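Local coordinates for split-Soret cytochrome c (Desulfovibrio desulfuricans, PDB 1H21), which binds two heme c groups and probably one [2Fe-2S] cluster per subunit of a homodimer, and may take part in sulfate reduction, at residues Tyr37-Lys40 with Gly45-Ala48; Ser51-Met56 with Ala93-Leu98; Gly87-Ala92 with Asn110-Trp115; Leu98-Lys103 with Glu184-Lys189. All blocks are in the same frame, centred on the assembly; numbering follows the deposited sequence.

Interaction 1. Residues Tyr37-Lys40 with Gly45-Ala48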
# COMPACT_ATOMS: atom_id res chain seq x y z
N TYR A 37 -17.10 2.16 -4.39
CA TYR A 37 -16.32 3.30 -3.91
C TYR A 37 -17.14 4.21 -2.98
O TYR A 37 -16.64 4.66 -1.93
CB TYR A 37 -15.75 4.09 -5.11
CG TYR A 37 -15.18 5.47 -4.77
CD1 TYR A 37 -13.84 5.62 -4.37
CD2 TYR A 37 -15.99 6.61 -4.77
CE1 TYR A 37 -13.34 6.88 -3.97
CE2 TYR A 37 -15.51 7.86 -4.37
CZ TYR A 37 -14.19 7.99 -3.97
OH TYR A 37 -13.74 9.22 -3.54
N TRP A 38 -18.39 4.47 -3.36
CA TRP A 38 -19.26 5.33 -2.58
C TRP A 38 -19.89 4.61 -1.39
O TRP A 38 -20.17 5.22 -0.37
CB TRP A 38 -20.35 5.91 -3.47
CG TRP A 38 -19.83 6.59 -4.68
CD1 TRP A 38 -19.72 6.05 -5.92
CD2 TRP A 38 -19.35 7.94 -4.77
NE1 TRP A 38 -19.19 6.98 -6.79
CE2 TRP A 38 -18.95 8.15 -6.11
CE3 TRP A 38 -19.20 8.99 -3.85
CZ2 TRP A 38 -18.41 9.36 -6.56
CZ3 TRP A 38 -18.65 10.21 -4.30
CH2 TRP A 38 -18.27 10.37 -5.64
N TYR A 39 -20.13 3.31 -1.51
CA TYR A 39 -20.76 2.53 -0.45
C TYR A 39 -20.18 2.74 0.95
O TYR A 39 -19.02 2.41 1.21
CB TYR A 39 -20.76 1.05 -0.80
CG TYR A 39 -21.47 0.19 0.22
CD1 TYR A 39 -22.86 0.16 0.29
CD2 TYR A 39 -20.75 -0.60 1.11
CE1 TYR A 39 -23.52 -0.63 1.24
CE2 TYR A 39 -21.38 -1.39 2.05
CZ TYR A 39 -22.77 -1.40 2.12
OH TYR A 39 -23.37 -2.18 3.08
N LYS A 40 -20.98 3.32 1.83
CA LYS A 40 -20.56 3.60 3.20
C LYS A 40 -19.25 4.40 3.24
O LYS A 40 -18.58 4.51 4.29
CB LYS A 40 -20.43 2.28 3.97
CG LYS A 40 -21.74 1.55 4.22
CD LYS A 40 -21.47 0.38 5.14
CE LYS A 40 -22.74 -0.31 5.58
NZ LYS A 40 -22.43 -1.42 6.56
N GLY A 45 -9.95 1.23 -2.49
CA GLY A 45 -9.57 -0.16 -2.29
C GLY A 45 -10.76 -1.09 -2.20
O GLY A 45 -10.80 -2.16 -2.80
N PHE A 46 -11.77 -0.67 -1.45
CA PHE A 46 -12.96 -1.49 -1.28
C PHE A 46 -13.68 -1.71 -2.61
O PHE A 46 -13.84 -2.85 -3.05
CB PHE A 46 -13.88 -0.86 -0.23
CG PHE A 46 -15.16 -1.60 -0.03
CD1 PHE A 46 -15.24 -2.64 0.90
CD2 PHE A 46 -16.30 -1.25 -0.75
CE1 PHE A 46 -16.44 -3.32 1.12
CE2 PHE A 46 -17.52 -1.91 -0.54
CZ PHE A 46 -17.59 -2.95 0.39
N GLY A 47 -14.04 -0.63 -3.29
CA GLY A 47 -14.71 -0.77 -4.57
C GLY A 47 -14.01 -1.69 -5.56
O GLY A 47 -14.63 -2.58 -6.13
N ALA A 48 -12.71 -1.49 -5.76
CA ALA A 48 -11.95 -2.30 -6.69
C ALA A 48 -11.87 -3.75 -6.22
O ALA A 48 -12.14 -4.67 -6.99
CB ALA A 48 -10.56 -1.74 -6.89
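Two touches join Tyr37-Lys40 to Gly45-Ala48, one against a glycine and one between aromatic rings. At the first, the backbone N of Tyr37 lies 3.8 Å from CA of Gly47. The CA atoms of Tyr37 and Gly47 are 4.4 Å apart, so the backbones touch directly, with the glycine facing Tyr37. At the second, CD2 of Tyr39 meets the outer end of the Phe46 ring, 3.9 Å from its CE2 and 4.0 Å from its CZ. The two ring planes are nearly parallel but displaced, so that only the rims meet.

Both rings swing out with CG anti to the backbone N (chi1 -177° in Tyr39, 178° in Phe46), and this brings the rim of one ring to the rim of the other. Phe46 is held further by an edge-to-face contact with Phe42 and by Phe69. Phe10 of the second subunit meets the Tyr39 ring and also packs on Phe46, so this small aromatic cluster belongs to the dimer interface. The side chain of Tyr37 points the other way, to helix 165-192, where it touches Ser168, Cys171 and Thr175. Cys171 and Cys44 are inferred ligands of the iron-sulfur cluster, which is consistent with Tyr37 lining that site.

A backbone hydrogen bond between Tyr37 and Gly43 spans the connection between the two helices. The contact thus packs the end of helix 26-38 against the first turn of helix 44-60, with helix 165-192 beside Tyr37 and the second subunit beside the rings.

Interaction 2. Residues Ser51-Met56 with Ala93-Leu98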
# COMPACT_ATOMS: atom_id res chain seq x y z
N SER A 51 -15.24 -5.42 -6.59
CA SER A 51 -15.65 -5.67 -7.97
C SER A 51 -15.02 -6.94 -8.54
O SER A 51 -15.49 -7.48 -9.54
CB SER A 51 -15.35 -4.45 -8.86
OG SER A 51 -13.98 -4.33 -9.16
N ILE A 52 -14.00 -7.47 -7.88
CA ILE A 52 -13.35 -8.67 -8.36
C ILE A 52 -13.72 -9.90 -7.55
O ILE A 52 -14.33 -10.83 -8.07
CB ILE A 52 -11.81 -8.46 -8.41
CG1 ILE A 52 -11.47 -7.54 -9.58
CG2 ILE A 52 -11.09 -9.80 -8.46
CD1 ILE A 52 -10.00 -7.29 -9.79
N VAL A 53 -13.40 -9.88 -6.27
CA VAL A 53 -13.69 -11.01 -5.39
C VAL A 53 -15.13 -10.94 -4.91
O VAL A 53 -15.74 -11.97 -4.63
CB VAL A 53 -12.72 -11.02 -4.19
CG1 VAL A 53 -13.04 -12.16 -3.24
CG2 VAL A 53 -11.28 -11.12 -4.69
N GLY A 54 -15.67 -9.73 -4.83
CA GLY A 54 -17.04 -9.56 -4.39
C GLY A 54 -18.00 -10.11 -5.43
O GLY A 54 -18.99 -10.78 -5.09
N LEU A 55 -17.74 -9.83 -6.70
CA LEU A 55 -18.59 -10.33 -7.77
C LEU A 55 -18.42 -11.84 -7.94
O LEU A 55 -19.37 -12.53 -8.27
CB LEU A 55 -18.33 -9.60 -9.09
CG LEU A 55 -18.72 -8.12 -9.07
CD1 LEU A 55 -18.68 -7.64 -10.48
CD2 LEU A 55 -20.11 -7.93 -8.47
N MET A 56 -17.22 -12.36 -7.71
CA MET A 56 -17.02 -13.81 -7.78
C MET A 56 -17.82 -14.47 -6.64
O MET A 56 -18.30 -15.60 -6.78
CB MET A 56 -15.53 -14.19 -7.64
CG MET A 56 -14.69 -13.83 -8.83
SD MET A 56 -13.13 -14.69 -8.74
CE MET A 56 -12.19 -13.82 -10.04
N ALA A 93 -4.66 -5.36 -7.25
CA ALA A 93 -3.52 -6.26 -7.28
C ALA A 93 -3.57 -7.33 -6.19
O ALA A 93 -3.02 -8.41 -6.34
CB ALA A 93 -2.24 -5.48 -7.18
N ALA A 94 -4.23 -7.01 -5.08
CA ALA A 94 -4.30 -7.93 -3.95
C ALA A 94 -5.04 -9.18 -4.30
O ALA A 94 -4.71 -10.27 -3.79
CB ALA A 94 -4.95 -7.27 -2.75
N THR A 95 -6.06 -9.03 -5.15
CA THR A 95 -6.88 -10.16 -5.59
C THR A 95 -6.04 -11.21 -6.30
O THR A 95 -6.26 -12.41 -6.14
CB THR A 95 -8.06 -9.72 -6.51
OG1 THR A 95 -7.55 -9.27 -7.77
CG2 THR A 95 -8.85 -8.60 -5.91
N PHE A 96 -5.01 -10.77 -7.03
CA PHE A 96 -4.16 -11.69 -7.76
C PHE A 96 -3.50 -12.68 -6.82
O PHE A 96 -3.22 -13.84 -7.21
CB PHE A 96 -3.06 -10.96 -8.53
CG PHE A 96 -3.55 -9.90 -9.45
CD1 PHE A 96 -4.92 -9.76 -9.73
CD2 PHE A 96 -2.64 -9.03 -10.06
CE1 PHE A 96 -5.38 -8.79 -10.59
CE2 PHE A 96 -3.08 -8.05 -10.94
CZ PHE A 96 -4.46 -7.93 -11.20
N SER A 97 -3.24 -12.24 -5.59
CA SER A 97 -2.58 -13.11 -4.64
C SER A 97 -3.47 -14.15 -4.00
O SER A 97 -3.00 -15.00 -3.24
CB SER A 97 -1.78 -12.31 -3.62
OG SER A 97 -0.63 -11.75 -4.27
N LEU A 98 -4.75 -14.12 -4.37
CA LEU A 98 -5.72 -15.10 -3.90
C LEU A 98 -5.66 -16.35 -4.79
O LEU A 98 -6.07 -17.46 -4.38
CB LEU A 98 -7.12 -14.53 -3.96
CG LEU A 98 -7.34 -13.40 -2.95
CD1 LEU A 98 -8.71 -12.80 -3.18
CD2 LEU A 98 -7.20 -13.92 -1.50
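Thr95 lies against Ile52 and Val53 of the facing helix, and the interactions across the pair are apolar. CG2 of Ile52 sits 3.6 Å from both CB and CG2 of Thr95, the two side chains meeting at about a right angle. Val53 runs past Thr95 in the opposite direction, its CG2 3.7 Å from the threonine CG2. The same Val53 methyl meets CD1 of Leu98 head-on at 3.4 Å, a tip-to-tip contact of two branches one turn beyond Thr95. With its CG1 anti to the backbone N (chi1 178°), Val53 turns CG2 toward this pair.

Residues 51-56 belong to helix 44-60 and residues 93-98 to helix 87-99. The short axes run 9.9 Å apart at an angle of 48°, an inclined packing of two helices in the all-helical fold. A wider, pi-type turn spans 51-54 and includes Ile52 and Val53, both of which point at the other helix.

The polar group in the middle of the contact is turned homeward. OG1 of Thr95 is placed between its own backbone N and carbonyl carbon (chi1 69°) and hydrogen-bonds to the carbonyl O of Ala92. Its polar need is met within its own helix, while CB and CG2 carry most of the contact with Ile52 and Val53. OG1 still lies 3.6 Å from CG2 of Ile52, with CD1 of Ile52 close behind.

Further apolar partners flank the four residues: Ala182 and Ile186 of helix 165-192 touch Ile52, Trp19 lies against Val53 and Leu98, and Met71 of the second subunit packs on Leu98.

Interaction 3. Residues Gly87-Ala92 with Asn110-Trp115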
# COMPACT_ATOMS: atom_id res chain seq x y z
N GLY A 87 -5.24 3.29 -3.40
CA GLY A 87 -6.10 2.21 -2.95
C GLY A 87 -6.71 1.31 -4.01
O GLY A 87 -6.83 0.10 -3.83
N ALA A 88 -7.15 1.92 -5.11
CA ALA A 88 -7.74 1.15 -6.19
C ALA A 88 -6.73 0.16 -6.72
O ALA A 88 -7.05 -1.00 -6.98
CB ALA A 88 -8.21 2.07 -7.30
N LEU A 89 -5.48 0.60 -6.82
CA LEU A 89 -4.40 -0.24 -7.33
C LEU A 89 -4.12 -1.41 -6.40
O LEU A 89 -3.95 -2.56 -6.85
CB LEU A 89 -3.13 0.57 -7.57
CG LEU A 89 -3.10 1.59 -8.71
CD1 LEU A 89 -1.67 2.07 -8.82
CD2 LEU A 89 -3.48 0.98 -10.02
N TYR A 90 -4.07 -1.15 -5.10
CA TYR A 90 -3.82 -2.24 -4.16
C TYR A 90 -4.99 -3.23 -4.16
O TYR A 90 -4.79 -4.44 -4.27
CB TYR A 90 -3.59 -1.74 -2.73
CG TYR A 90 -3.34 -2.91 -1.85
CD1 TYR A 90 -2.13 -3.62 -1.93
CD2 TYR A 90 -4.33 -3.40 -1.00
CE1 TYR A 90 -1.93 -4.77 -1.21
CE2 TYR A 90 -4.13 -4.58 -0.26
CZ TYR A 90 -2.94 -5.25 -0.38
OH TYR A 90 -2.73 -6.39 0.34
N GLY A 91 -6.19 -2.70 -4.00
CA GLY A 91 -7.37 -3.54 -4.00
C GLY A 91 -7.40 -4.49 -5.18
O GLY A 91 -7.73 -5.67 -5.02
N ALA A 92 -7.02 -4.01 -6.36
CA ALA A 92 -7.02 -4.84 -7.55
C ALA A 92 -5.87 -5.82 -7.57
O ALA A 92 -6.07 -7.00 -7.81
CB ALA A 92 -6.99 -3.97 -8.81
N ASN A 110 2.96 -5.54 -12.75
CA ASN A 110 3.80 -4.65 -13.54
C ASN A 110 2.98 -4.00 -14.63
O ASN A 110 3.13 -2.80 -14.90
CB ASN A 110 4.98 -5.40 -14.17
CG ASN A 110 6.11 -5.65 -13.19
OD1 ASN A 110 6.12 -5.12 -12.08
ND2 ASN A 110 7.08 -6.46 -13.60
N GLU A 111 2.11 -4.78 -15.26
CA GLU A 111 1.26 -4.25 -16.32
C GLU A 111 0.22 -3.29 -15.74
O GLU A 111 0.02 -2.19 -16.26
CB GLU A 111 0.56 -5.39 -17.08
CG GLU A 111 -0.70 -4.94 -17.81
CD GLU A 111 -0.93 -5.62 -19.13
OE1 GLU A 111 -0.05 -6.38 -19.59
OE2 GLU A 111 -2.01 -5.37 -19.72
N LEU A 112 -0.44 -3.70 -14.67
CA LEU A 112 -1.43 -2.87 -14.02
C LEU A 112 -0.82 -1.53 -13.58
O LEU A 112 -1.36 -0.47 -13.91
CB LEU A 112 -2.02 -3.61 -12.82
CG LEU A 112 -3.08 -2.88 -12.03
CD1 LEU A 112 -4.23 -2.49 -12.96
CD2 LEU A 112 -3.53 -3.79 -10.88
N PHE A 113 0.32 -1.58 -12.90
CA PHE A 113 1.01 -0.38 -12.41
C PHE A 113 1.64 0.52 -13.51
O PHE A 113 1.47 1.74 -13.45
CB PHE A 113 2.05 -0.75 -11.34
CG PHE A 113 1.45 -1.13 -10.01
CD1 PHE A 113 0.10 -1.45 -9.88
CD2 PHE A 113 2.25 -1.17 -8.87
CE1 PHE A 113 -0.45 -1.81 -8.66
CE2 PHE A 113 1.71 -1.53 -7.64
CZ PHE A 113 0.36 -1.85 -7.53
N ARG A 114 2.35 -0.06 -14.48
CA ARG A 114 2.96 0.72 -15.57
C ARG A 114 1.86 1.38 -16.42
O ARG A 114 1.99 2.52 -16.87
CB ARG A 114 3.82 -0.18 -16.45
CG ARG A 114 5.08 -0.64 -15.78
CD ARG A 114 5.85 -1.65 -16.58
NE ARG A 114 6.94 -2.21 -15.78
CZ ARG A 114 7.62 -3.32 -16.06
NH1 ARG A 114 7.34 -4.04 -17.15
NH2 ARG A 114 8.61 -3.70 -15.26
N TRP A 115 0.75 0.67 -16.57
CA TRP A 115 -0.37 1.17 -17.33
C TRP A 115 -0.89 2.43 -16.65
O TRP A 115 -1.09 3.46 -17.30
CB TRP A 115 -1.47 0.10 -17.41
CG TRP A 115 -2.83 0.63 -17.79
CD1 TRP A 115 -3.29 0.92 -19.05
CD2 TRP A 115 -3.90 0.96 -16.89
NE1 TRP A 115 -4.58 1.41 -18.98
CE2 TRP A 115 -4.98 1.45 -17.67
CE3 TRP A 115 -4.05 0.89 -15.50
CZ2 TRP A 115 -6.18 1.86 -17.11
CZ3 TRP A 115 -5.25 1.31 -14.94
CH2 TRP A 115 -6.30 1.79 -15.74
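Leu89 and Phe113 mark the closest backbone approach of two helices running almost antiparallel, with their CA atoms 7.4 Å apart. The short axes of 87-92 and 110-115 come to 10.9 Å, and their N-to-C directions differ by 167°. A short connection around Trp100 and Gly101 joins helix 87-99 to helix 102-118, so the pair forms an antiparallel helical hairpin.

The gap is filled by four apolar side chains. Leu89 points toward the facing helix, and the Phe113 ring comes to meet it: CE1 of Phe113 lies 3.7 Å from CB of Leu89, while the branch CD1 of Leu89 is over one face of the ring, 4.1 Å from CD1 of Phe113. The CB of Phe113 does not itself aim at the partner helix; with CG anti to the carbonyl carbon (chi1 -74°), the ring is carried round to the leucine. On the neighbouring flank, CD2 of Leu112 approaches CB of Ala92 at 4.0 Å and the carbonyl O of Leu89 at 4.2 Å. The small Ala92 thus receives the longer Leu112, and Leu89 touches both Leu112 and Phe113, which sit next to each other on the facing helix.

Leu89 also lies beside Cys86, an inferred ligand of the iron-sulfur cluster, so the hairpin begins next to that site. At the far side of Phe113, Trp82 of the second subunit meets the ring edge-to-face and Ile79 of that subunit packs on it. Helix 165-192 closes the other flank, where Lys181 and Ile185 touch Leu112 and Ala182 touches Ala92, leaving the hairpin wedged between that helix and the dimer partner.

Interaction 4. Residues Leu98-Lys103 with Glu184-Lys189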
# COMPACT_ATOMS: atom_id res chain seq x y z
N LEU A 98 -4.75 -14.12 -4.37
CA LEU A 98 -5.72 -15.10 -3.90
C LEU A 98 -5.66 -16.35 -4.79
O LEU A 98 -6.07 -17.46 -4.38
CB LEU A 98 -7.12 -14.53 -3.96
CG LEU A 98 -7.34 -13.40 -2.95
CD1 LEU A 98 -8.71 -12.80 -3.18
CD2 LEU A 98 -7.20 -13.92 -1.50
N PHE A 99 -5.10 -16.17 -5.98
CA PHE A 99 -5.01 -17.23 -6.96
C PHE A 99 -3.59 -17.63 -7.36
O PHE A 99 -3.31 -18.82 -7.56
CB PHE A 99 -5.81 -16.83 -8.20
CG PHE A 99 -7.13 -16.19 -7.89
CD1 PHE A 99 -7.29 -14.80 -7.99
CD2 PHE A 99 -8.22 -16.95 -7.48
CE1 PHE A 99 -8.52 -14.19 -7.67
CE2 PHE A 99 -9.45 -16.35 -7.16
CZ PHE A 99 -9.59 -14.96 -7.26
N TRP A 100 -2.68 -16.66 -7.46
CA TRP A 100 -1.31 -16.96 -7.88
C TRP A 100 -0.25 -16.47 -6.92
O TRP A 100 -0.48 -15.57 -6.13
CB TRP A 100 -1.05 -16.34 -9.26
CG TRP A 100 -1.99 -16.79 -10.29
CD1 TRP A 100 -1.93 -17.96 -10.99
CD2 TRP A 100 -3.20 -16.13 -10.73
NE1 TRP A 100 -3.01 -18.08 -11.83
CE2 TRP A 100 -3.81 -16.97 -11.69
CE3 TRP A 100 -3.82 -14.92 -10.40
CZ2 TRP A 100 -5.03 -16.64 -12.33
CZ3 TRP A 100 -5.04 -14.59 -11.03
CH2 TRP A 100 -5.63 -15.46 -11.99
N GLY A 101 0.94 -17.05 -7.01
CA GLY A 101 2.01 -16.63 -6.14
C GLY A 101 2.94 -15.60 -6.75
O GLY A 101 2.86 -15.29 -7.95
N ARG A 102 3.79 -15.06 -5.91
CA ARG A 102 4.83 -14.07 -6.21
C ARG A 102 5.38 -14.08 -7.64
O ARG A 102 5.13 -13.14 -8.39
CB ARG A 102 5.94 -14.31 -5.19
CG ARG A 102 7.05 -13.35 -5.12
CD ARG A 102 7.69 -13.46 -3.74
NE ARG A 102 8.72 -14.49 -3.57
CZ ARG A 102 8.63 -15.52 -2.71
NH1 ARG A 102 7.56 -15.66 -1.96
NH2 ARG A 102 9.65 -16.37 -2.55
N LYS A 103 6.08 -15.15 -8.04
CA LYS A 103 6.66 -15.21 -9.40
C LYS A 103 5.66 -14.90 -10.52
O LYS A 103 5.97 -14.17 -11.47
CB LYS A 103 7.28 -16.59 -9.67
CG LYS A 103 8.67 -16.80 -9.07
N GLU A 184 -9.28 -7.17 -16.99
CA GLU A 184 -8.70 -7.64 -18.25
C GLU A 184 -7.44 -8.45 -18.04
O GLU A 184 -7.23 -9.46 -18.70
CB GLU A 184 -8.39 -6.47 -19.16
CG GLU A 184 -9.61 -5.68 -19.57
CD GLU A 184 -9.31 -4.75 -20.73
OE1 GLU A 184 -8.13 -4.32 -20.86
OE2 GLU A 184 -10.23 -4.47 -21.52
N ILE A 185 -6.61 -8.01 -17.12
CA ILE A 185 -5.37 -8.72 -16.81
C ILE A 185 -5.69 -10.10 -16.23
O ILE A 185 -5.05 -11.10 -16.59
CB ILE A 185 -4.53 -7.91 -15.79
CG1 ILE A 185 -4.09 -6.59 -16.42
CG2 ILE A 185 -3.31 -8.70 -15.35
CD1 ILE A 185 -3.49 -5.62 -15.44
N ILE A 186 -6.67 -10.17 -15.33
CA ILE A 186 -7.02 -11.46 -14.74
C ILE A 186 -7.44 -12.40 -15.87
O ILE A 186 -6.91 -13.51 -15.99
CB ILE A 186 -8.14 -11.34 -13.68
CG1 ILE A 186 -7.56 -10.76 -12.38
CG2 ILE A 186 -8.79 -12.71 -13.44
CD1 ILE A 186 -8.62 -10.25 -11.40
N ASN A 187 -8.35 -11.93 -16.73
CA ASN A 187 -8.84 -12.72 -17.85
C ASN A 187 -7.67 -13.23 -18.68
O ASN A 187 -7.53 -14.44 -18.90
CB ASN A 187 -9.76 -11.89 -18.74
CG ASN A 187 -11.11 -11.66 -18.13
OD1 ASN A 187 -11.52 -12.36 -17.19
ND2 ASN A 187 -11.84 -10.69 -18.67
N THR A 188 -6.80 -12.31 -19.09
CA THR A 188 -5.65 -12.70 -19.88
C THR A 188 -4.77 -13.72 -19.16
O THR A 188 -4.24 -14.64 -19.78
CB THR A 188 -4.88 -11.44 -20.33
OG1 THR A 188 -5.79 -10.57 -21.00
CG2 THR A 188 -3.73 -11.78 -21.29
N LYS A 189 -4.65 -13.61 -17.84
CA LYS A 189 -3.83 -14.56 -17.06
C LYS A 189 -4.45 -15.97 -17.11
O LYS A 189 -3.76 -16.98 -17.31
CB LYS A 189 -3.71 -14.10 -15.59
CG LYS A 189 -3.02 -15.08 -14.64
CD LYS A 189 -1.62 -15.43 -15.12
CE LYS A 189 -0.91 -16.30 -14.12
NZ LYS A 189 0.47 -16.64 -14.52
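NZ of Lys189 has three partners: it forms a salt bridge with Glu104 OE2, donates a hydrogen bond to the carbonyl O of Gly193, and lies over the indole of Trp100. The last is a cation-pi contact, with NZ 4.8 Å from the centre of the five-membered ring and 22° off the ring normal.

The lysine chain runs over the same face of the indole. CG of Lys189 stands over the benzene ring in a CH-pi contact, 3.6 Å from its centre and 3.4 Å from CZ2, while CE lies above the pyrrole side, 3.6 Å from NE1. A single bend in the chain (chi2 58°) followed by extended torsions lays it along the indole, the two side chains sliding past each other in opposite directions. CB of Phe99 lies against the opposite face, toward its rim, so the indole is held between its own sequence neighbour and the lysine. At its edge, close to the ring plane, CG2 of Ile186 approaches CH2 at 4.4 Å.

Within 184-189, the carbonyl O of Glu184 accepts two bonds from Thr188. OG1 (2.9 Å) and the backbone N reach it from opposite faces of its plane, tying the threonine hydroxyl back to the helix.

Trp100 occupies the short connection between helix 87-99 and helix 102-118, where it also touches Val105. Its indole lays this connection against the C-terminal part of helix 165-192. Next to it, Ile186 fits against Thr95 and Phe96 of helix 87-99.

Interaction 1 closes first along the chain, where helix 44-60 begins. Interaction 2 then joins that helix to helix 87-99, interaction 3 pairs helix 87-99 with helix 102-118, and interaction 4 sets the connection between those two on helix 165-192. Interactions 2, 3 and 4 have centres 10 to 12 Å apart and form one continuous packed region, largely apolar apart from the lysine of interaction 4: Ile186 bridges interactions 2 and 4, and Leu112 bridges 2 and 3. Interactions 2 and 4 also share Leu98. Interaction 1 lies about 22 Å from interaction 4, centre to centre, and meets interaction 3 through Ala48 and Ala88. Each has residues at the second subunit, so the helical core extends to the dimer interface.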